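Local coordinates for protein probable exosome complex exonuclease 2 (Pyrococcus abyssi, PDB 2PO1) that probably forms a non-catalytic part of the RNA-degrading archaeal exosome and contributes to structuring the active site of its partner subunit Rrp41, at residues Thr68-Pro73 and Gly179-Leu184; Ile195-Thr200 and Lys266-Ala271. All coordinates share one frame; numbering follows the deposited sequence.

Interaction 1 (Thr68-Pro73 and Gly179-Leu184); sequences TSLGEP and GEVETL. With nucleotides of chain A.
Leu70 and Thr183, with CA atoms 9.4 Å apart, are the residues whose CA atoms come nearest across the contact between the end of strand 60-71 and the short strand 181-184, so side chains alone bridge the gap. Leu70 supplies the reach. Its CG lies beside the backbone N (chi1 -66°), and a trans second torsion (178°) extends CD1 away from the main chain toward 181-184. That methyl meets Val181 CG1 at 3.7 Å, the two side chains meeting at a slant. It also lies 4.0 Å from Thr183 OG1, a van der Waals approach made as the two side chains run past each other in opposite directions. With 80 Å² buried in all, this is a small surface contact. Just beyond Leu70 the chain meets RNA: Gly71 CA is 3.6 Å from N6 of A6 of chain A, and Glu72 O is 2.9 Å from N1 of the same adenine. In the RNase PH fold the contact joins two sheets, since 60-71 pairs with strand 135-147 in the mixed sheet, whereas 181-184 forms an outer strand of the antiparallel sheet built on 168-174. Ile130, from a loop, touches both Leu70 and Val181, and Val181 also rests on Ile135 and Val172.

Interaction 2 (Ile195-Thr200 and Lys266-Ala271); sequences IPVPVT and KLILEA
Ile195 and Ile268 each carry CG1 beside the backbone N (chi1 -56° and -63°), and the Ile268 chain then extends (chi2 167°) to push CD1 toward 195-200. The result is strand-to-helix packing in the alpha/beta RNase PH fold, where the C-terminal helix 247-275 lies against the start of strand 197-204. The CA atoms of Ile195 and Ile268 stand 8.7 Å apart, a spacing filled by branched aliphatic side chains that bury 165 Å² between the segments.

Ile268 CD1 is the shared point. It reaches Val197 CG2 at 3.7 Å and Ile195 CG2 at 4.1 Å, and the Ile268 side chain runs counter to both of theirs, so one methyl from the helix serves two residues that alternate along the chain. Between them the CB of Pro196 points away from the helix, and its side chain touches Thr227 of the adjoining strand 222-228. Leu269, one step further along the helix, starts off less directly aimed, but its branched end comes back toward Ile195.

Ile161 of helix 152-166 touches both Ile195 and Ile268, and Ile41 of strand 39-43 touches Ile268 as well, which places this apolar cluster where two helices and two sheets converge. A polar tie accompanies it: Arg265 NH1, from the same C-terminal helix, is hydrogen-bonded to Ile195 O. Leu269 is partly exposed, its side chain near a bound 2-methyl-2,4-pentanediol that probably came from the crystallisation liquor, and Ile195 CD1 abuts its fork, 3.6 Å from Leu269 CD1 and equally 3.6 Å from CD2.

Overall arrangement
From the N terminus, the chain passes through 68-73 near the end of strand 60-71, then runs on for 105 residues before 179-184 closes interaction 1. Interaction 2 opens only afterwards, at 195-200, and its loop of 65 residues closes on the C-terminal helix at 266-271. The two loops therefore follow in series, neither nested nor crossing. The centres of the two contacts lie about 30 Å apart and their nearest atoms about 16 Å, so no direct touch links them. Interaction 1 joins the mixed sheet to the three-stranded sheet at the periphery, beside the RNA; interaction 2, its centre about 9 Å from that of the chain, fastens the four-stranded sheet to helix 247-275.

Interaction 1 (Thr68-Pro73 and Gly179-Leu184)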
loop_
_atom_site.group_PDB
_atom_site.type_symbol
_atom_site.label_atom_id
_atom_site.label_comp_id
_atom_site.label_asym_id
_atom_site.label_seq_id
_atom_site.Cartn_x
_atom_site.Cartn_y
_atom_site.Cartn_z
ATOM N N THR C 68 -14.993 11.141 -18.351
ATOM C CA THR C 68 -14.953 10.042 -19.286
ATOM C C THR C 68 -13.672 10.084 -20.098
ATOM O O THR C 68 -13.094 11.136 -20.312
ATOM C CB THR C 68 -16.106 10.158 -20.223
ATOM O OG1 THR C 68 -15.896 11.321 -21.018
ATOM C CG2 THR C 68 -17.377 10.322 -19.424
ATOM N N SER C 69 -13.180 8.923 -20.500
ATOM C CA SER C 69 -12.166 8.900 -21.515
ATOM C C SER C 69 -12.437 7.702 -22.391
ATOM O O SER C 69 -13.469 7.029 -22.272
ATOM C CB SER C 69 -10.800 8.787 -20.853
ATOM O OG SER C 69 -10.855 7.683 -19.990
ATOM N N LEU C 70 -11.512 7.419 -23.280
ATOM C CA LEU C 70 -11.659 6.276 -24.122
ATOM C C LEU C 70 -10.630 5.299 -23.677
ATOM O O LEU C 70 -9.486 5.669 -23.431
ATOM C CB LEU C 70 -11.461 6.663 -25.594
ATOM C CG LEU C 70 -12.523 7.604 -26.191
ATOM C CD1 LEU C 70 -12.197 7.975 -27.662
ATOM C CD2 LEU C 70 -13.897 6.970 -26.074
ATOM N N GLY C 71 -11.022 4.047 -23.572
ATOM C CA GLY C 71 -10.090 3.015 -23.196
ATOM C C GLY C 71 -10.572 1.706 -23.760
ATOM O O GLY C 71 -11.575 1.652 -24.446
ATOM N N GLU C 72 -9.843 0.648 -23.454
ATOM C CA GLU C 72 -10.206 -0.694 -23.859
ATOM C C GLU C 72 -11.303 -1.264 -22.983
ATOM O O GLU C 72 -11.297 -1.037 -21.779
ATOM C CB GLU C 72 -8.992 -1.602 -23.713
ATOM C CG GLU C 72 -7.679 -1.009 -24.144
ATOM C CD GLU C 72 -6.557 -2.056 -24.168
ATOM O OE1 GLU C 72 -6.657 -3.094 -23.466
ATOM O OE2 GLU C 72 -5.559 -1.846 -24.897
ATOM N N PRO C 73 -12.227 -2.052 -23.549
ATOM C CA PRO C 73 -13.181 -2.669 -22.633
ATOM C C PRO C 73 -12.559 -3.860 -21.889
ATOM O O PRO C 73 -11.394 -4.209 -22.117
ATOM C CB PRO C 73 -14.308 -3.127 -23.547
ATOM C CG PRO C 73 -13.627 -3.403 -24.855
ATOM C CD PRO C 73 -12.455 -2.458 -24.951
ATOM N N GLY C 179 -8.788 4.439 -39.927
ATOM C CA GLY C 179 -8.859 3.483 -38.825
ATOM C C GLY C 179 -8.667 4.102 -37.446
ATOM O O GLY C 179 -8.696 3.394 -36.441
ATOM N N GLU C 180 -8.464 5.420 -37.402
ATOM C CA GLU C 180 -8.330 6.178 -36.159
ATOM C C GLU C 180 -9.680 6.538 -35.562
ATOM O O GLU C 180 -10.673 6.677 -36.263
ATOM C CB GLU C 180 -7.641 7.516 -36.400
ATOM C CG GLU C 180 -6.267 7.533 -37.078
ATOM C CD GLU C 180 -5.717 8.960 -37.073
ATOM O OE1 GLU C 180 -4.687 9.242 -37.736
ATOM O OE2 GLU C 180 -6.353 9.812 -36.389
ATOM N N VAL C 181 -9.685 6.739 -34.252
ATOM C CA VAL C 181 -10.819 7.315 -33.563
ATOM C C VAL C 181 -10.565 8.813 -33.451
ATOM O O VAL C 181 -9.468 9.232 -33.093
ATOM C CB VAL C 181 -11.011 6.672 -32.175
ATOM C CG1 VAL C 181 -11.961 7.477 -31.368
ATOM C CG2 VAL C 181 -11.545 5.251 -32.334
ATOM N N GLU C 182 -11.568 9.614 -33.804
ATOM C CA GLU C 182 -11.471 11.077 -33.704
ATOM C C GLU C 182 -12.416 11.608 -32.615
ATOM O O GLU C 182 -13.613 11.314 -32.623
ATOM C CB GLU C 182 -11.757 11.727 -35.061
ATOM C CG GLU C 182 -10.719 11.356 -36.130
ATOM C CD GLU C 182 -11.239 11.517 -37.562
ATOM O OE1 GLU C 182 -12.472 11.501 -37.741
ATOM O OE2 GLU C 182 -10.413 11.638 -38.506
ATOM N N THR C 183 -11.851 12.345 -31.661
ATOM C CA THR C 183 -12.623 12.997 -30.610
ATOM C C THR C 183 -12.979 14.384 -31.106
ATOM O O THR C 183 -12.090 15.197 -31.378
ATOM C CB THR C 183 -11.827 13.140 -29.306
ATOM O OG1 THR C 183 -11.771 11.879 -28.622
ATOM C CG2 THR C 183 -12.513 14.142 -28.377
ATOM N N LEU C 184 -14.281 14.641 -31.227
ATOM C CA LEU C 184 -14.783 15.916 -31.714
ATOM C C LEU C 184 -15.046 16.868 -30.544
ATOM O O LEU C 184 -15.055 16.458 -29.398
ATOM C CB LEU C 184 -16.056 15.721 -32.560
ATOM C CG LEU C 184 -16.179 14.480 -33.455
ATOM C CD1 LEU C 184 -17.542 14.441 -34.105
ATOM C CD2 LEU C 184 -15.062 14.405 -34.509
ATOM P P A A 6 -8.256 4.393 -10.691
ATOM O OP1 A A 6 -9.414 4.894 -9.904
ATOM O OP2 A A 6 -7.707 5.236 -11.787
ATOM O "O5'" A A 6 -8.645 2.978 -11.349
ATOM C "C5'" A A 6 -9.628 2.878 -12.391
ATOM C "C4'" A A 6 -10.483 1.613 -12.292
ATOM O "O4'" A A 6 -11.191 1.393 -13.547
ATOM C "C3'" A A 6 -9.753 0.300 -12.015
ATOM O "O3'" A A 6 -10.653 -0.554 -11.316
ATOM C "C2'" A A 6 -9.429 -0.193 -13.434
ATOM O "O2'" A A 6 -9.338 -1.604 -13.512
ATOM C "C1'" A A 6 -10.598 0.334 -14.279
ATOM N N9 A A 6 -10.228 0.879 -15.583
ATOM C C8 A A 6 -9.940 2.187 -15.849
ATOM N N7 A A 6 -9.641 2.428 -17.100
ATOM C C5 A A 6 -9.737 1.187 -17.712
ATOM C C6 A A 6 -9.539 0.758 -19.051
ATOM N N6 A A 6 -9.191 1.589 -20.040
ATOM N N1 A A 6 -9.713 -0.555 -19.338
ATOM C C2 A A 6 -10.062 -1.385 -18.350
ATOM N N3 A A 6 -10.274 -1.091 -17.061
ATOM C C4 A A 6 -10.100 0.219 -16.791
#

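Interaction 2 (Ile195-Thr200 and Lys266-Ala271)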
loop_
_atom_site.group_PDB
_atom_site.type_symbol
_atom_site.label_atom_id
_atom_site.label_comp_id
_atom_site.label_asym_id
_atom_site.label_seq_id
_atom_site.Cartn_x
_atom_site.Cartn_y
_atom_site.Cartn_z
ATOM N N ILE C 195 -33.527 6.359 -14.399
ATOM C CA ILE C 195 -33.105 7.219 -13.300
ATOM C C ILE C 195 -33.267 6.556 -11.929
ATOM O O ILE C 195 -34.123 6.951 -11.167
ATOM C CB ILE C 195 -33.758 8.642 -13.343
ATOM C CG1 ILE C 195 -33.471 9.298 -14.666
ATOM C CG2 ILE C 195 -33.189 9.562 -12.221
ATOM C CD1 ILE C 195 -34.529 10.292 -15.049
ATOM N N PRO C 196 -32.405 5.578 -11.608
ATOM C CA PRO C 196 -32.468 4.916 -10.323
ATOM C C PRO C 196 -32.104 5.895 -9.219
ATOM O O PRO C 196 -31.189 6.718 -9.387
ATOM C CB PRO C 196 -31.387 3.831 -10.445
ATOM C CG PRO C 196 -30.413 4.394 -11.407
ATOM C CD PRO C 196 -31.273 5.067 -12.410
ATOM N N VAL C 197 -32.843 5.810 -8.114
ATOM C CA VAL C 197 -32.727 6.725 -6.988
ATOM C C VAL C 197 -32.718 5.818 -5.779
ATOM O O VAL C 197 -33.625 5.002 -5.636
ATOM C CB VAL C 197 -33.952 7.693 -6.957
ATOM C CG1 VAL C 197 -34.028 8.426 -5.644
ATOM C CG2 VAL C 197 -33.851 8.699 -8.084
ATOM N N PRO C 198 -31.657 5.885 -4.940
ATOM C CA PRO C 198 -31.792 5.040 -3.745
ATOM C C PRO C 198 -32.652 5.770 -2.760
ATOM O O PRO C 198 -32.547 7.012 -2.620
ATOM C CB PRO C 198 -30.368 4.917 -3.186
ATOM C CG PRO C 198 -29.487 5.698 -4.087
ATOM C CD PRO C 198 -30.373 6.617 -4.943
ATOM N N VAL C 199 -33.543 5.024 -2.118
ATOM C CA VAL C 199 -34.196 5.593 -0.972
ATOM C C VAL C 199 -33.829 4.765 0.238
ATOM O O VAL C 199 -33.895 3.559 0.177
ATOM C CB VAL C 199 -35.698 5.643 -1.222
ATOM C CG1 VAL C 199 -36.393 6.022 0.024
ATOM C CG2 VAL C 199 -35.991 6.649 -2.393
ATOM N N THR C 200 -33.453 5.405 1.336
ATOM C CA THR C 200 -32.858 4.707 2.459
ATOM C C THR C 200 -33.638 4.973 3.719
ATOM O O THR C 200 -34.064 6.069 3.948
ATOM C CB THR C 200 -31.397 5.131 2.617
ATOM O OG1 THR C 200 -30.637 4.547 1.556
ATOM C CG2 THR C 200 -30.873 4.693 3.903
ATOM N N LYS C 266 -38.271 13.611 -10.040
ATOM C CA LYS C 266 -38.720 14.920 -10.478
ATOM C C LYS C 266 -37.731 16.075 -10.151
ATOM O O LYS C 266 -37.520 16.954 -10.975
ATOM C CB LYS C 266 -40.099 15.217 -9.928
ATOM C CG LYS C 266 -41.142 14.255 -10.409
ATOM C CD LYS C 266 -42.539 14.765 -10.011
ATOM C CE LYS C 266 -43.583 13.667 -10.114
ATOM N NZ LYS C 266 -43.625 13.082 -11.475
ATOM N N LEU C 267 -37.121 16.060 -8.964
ATOM C CA LEU C 267 -36.156 17.098 -8.601
ATOM C C LEU C 267 -34.873 16.991 -9.418
ATOM O O LEU C 267 -34.339 17.999 -9.866
ATOM C CB LEU C 267 -35.793 17.008 -7.121
ATOM C CG LEU C 267 -36.969 17.314 -6.225
ATOM C CD1 LEU C 267 -36.687 16.923 -4.741
ATOM C CD2 LEU C 267 -37.419 18.803 -6.374
ATOM N N ILE C 268 -34.389 15.760 -9.577
ATOM C CA ILE C 268 -33.298 15.478 -10.473
ATOM C C ILE C 268 -33.549 15.964 -11.891
ATOM O O ILE C 268 -32.707 16.642 -12.439
ATOM C CB ILE C 268 -32.940 13.974 -10.513
ATOM C CG1 ILE C 268 -32.457 13.497 -9.123
ATOM C CG2 ILE C 268 -31.907 13.727 -11.604
ATOM C CD1 ILE C 268 -32.380 11.912 -9.012
ATOM N N LEU C 269 -34.697 15.635 -12.486
ATOM C CA LEU C 269 -34.907 15.999 -13.876
ATOM C C LEU C 269 -34.921 17.533 -13.982
ATOM O O LEU C 269 -34.386 18.093 -14.925
ATOM C CB LEU C 269 -36.230 15.429 -14.410
ATOM C CG LEU C 269 -36.226 14.143 -15.242
ATOM C CD1 LEU C 269 -34.824 13.811 -15.715
ATOM C CD2 LEU C 269 -36.844 13.006 -14.459
ATOM N N GLU C 270 -35.513 18.181 -12.971
ATOM C CA GLU C 270 -35.662 19.642 -12.888
ATOM C C GLU C 270 -34.262 20.289 -12.836
ATOM O O GLU C 270 -33.946 21.202 -13.579
ATOM C CB GLU C 270 -36.462 19.937 -11.620
ATOM C CG GLU C 270 -36.847 21.384 -11.354
ATOM C CD GLU C 270 -38.027 21.532 -10.343
ATOM O OE1 GLU C 270 -38.659 22.611 -10.353
ATOM O OE2 GLU C 270 -38.333 20.583 -9.547
ATOM N N ALA C 271 -33.415 19.783 -11.969
ATOM C CA ALA C 271 -32.031 20.293 -11.837
ATOM C C ALA C 271 -31.304 20.092 -13.132
ATOM O O ALA C 271 -30.582 20.969 -13.591
ATOM C CB ALA C 271 -31.300 19.569 -10.739
#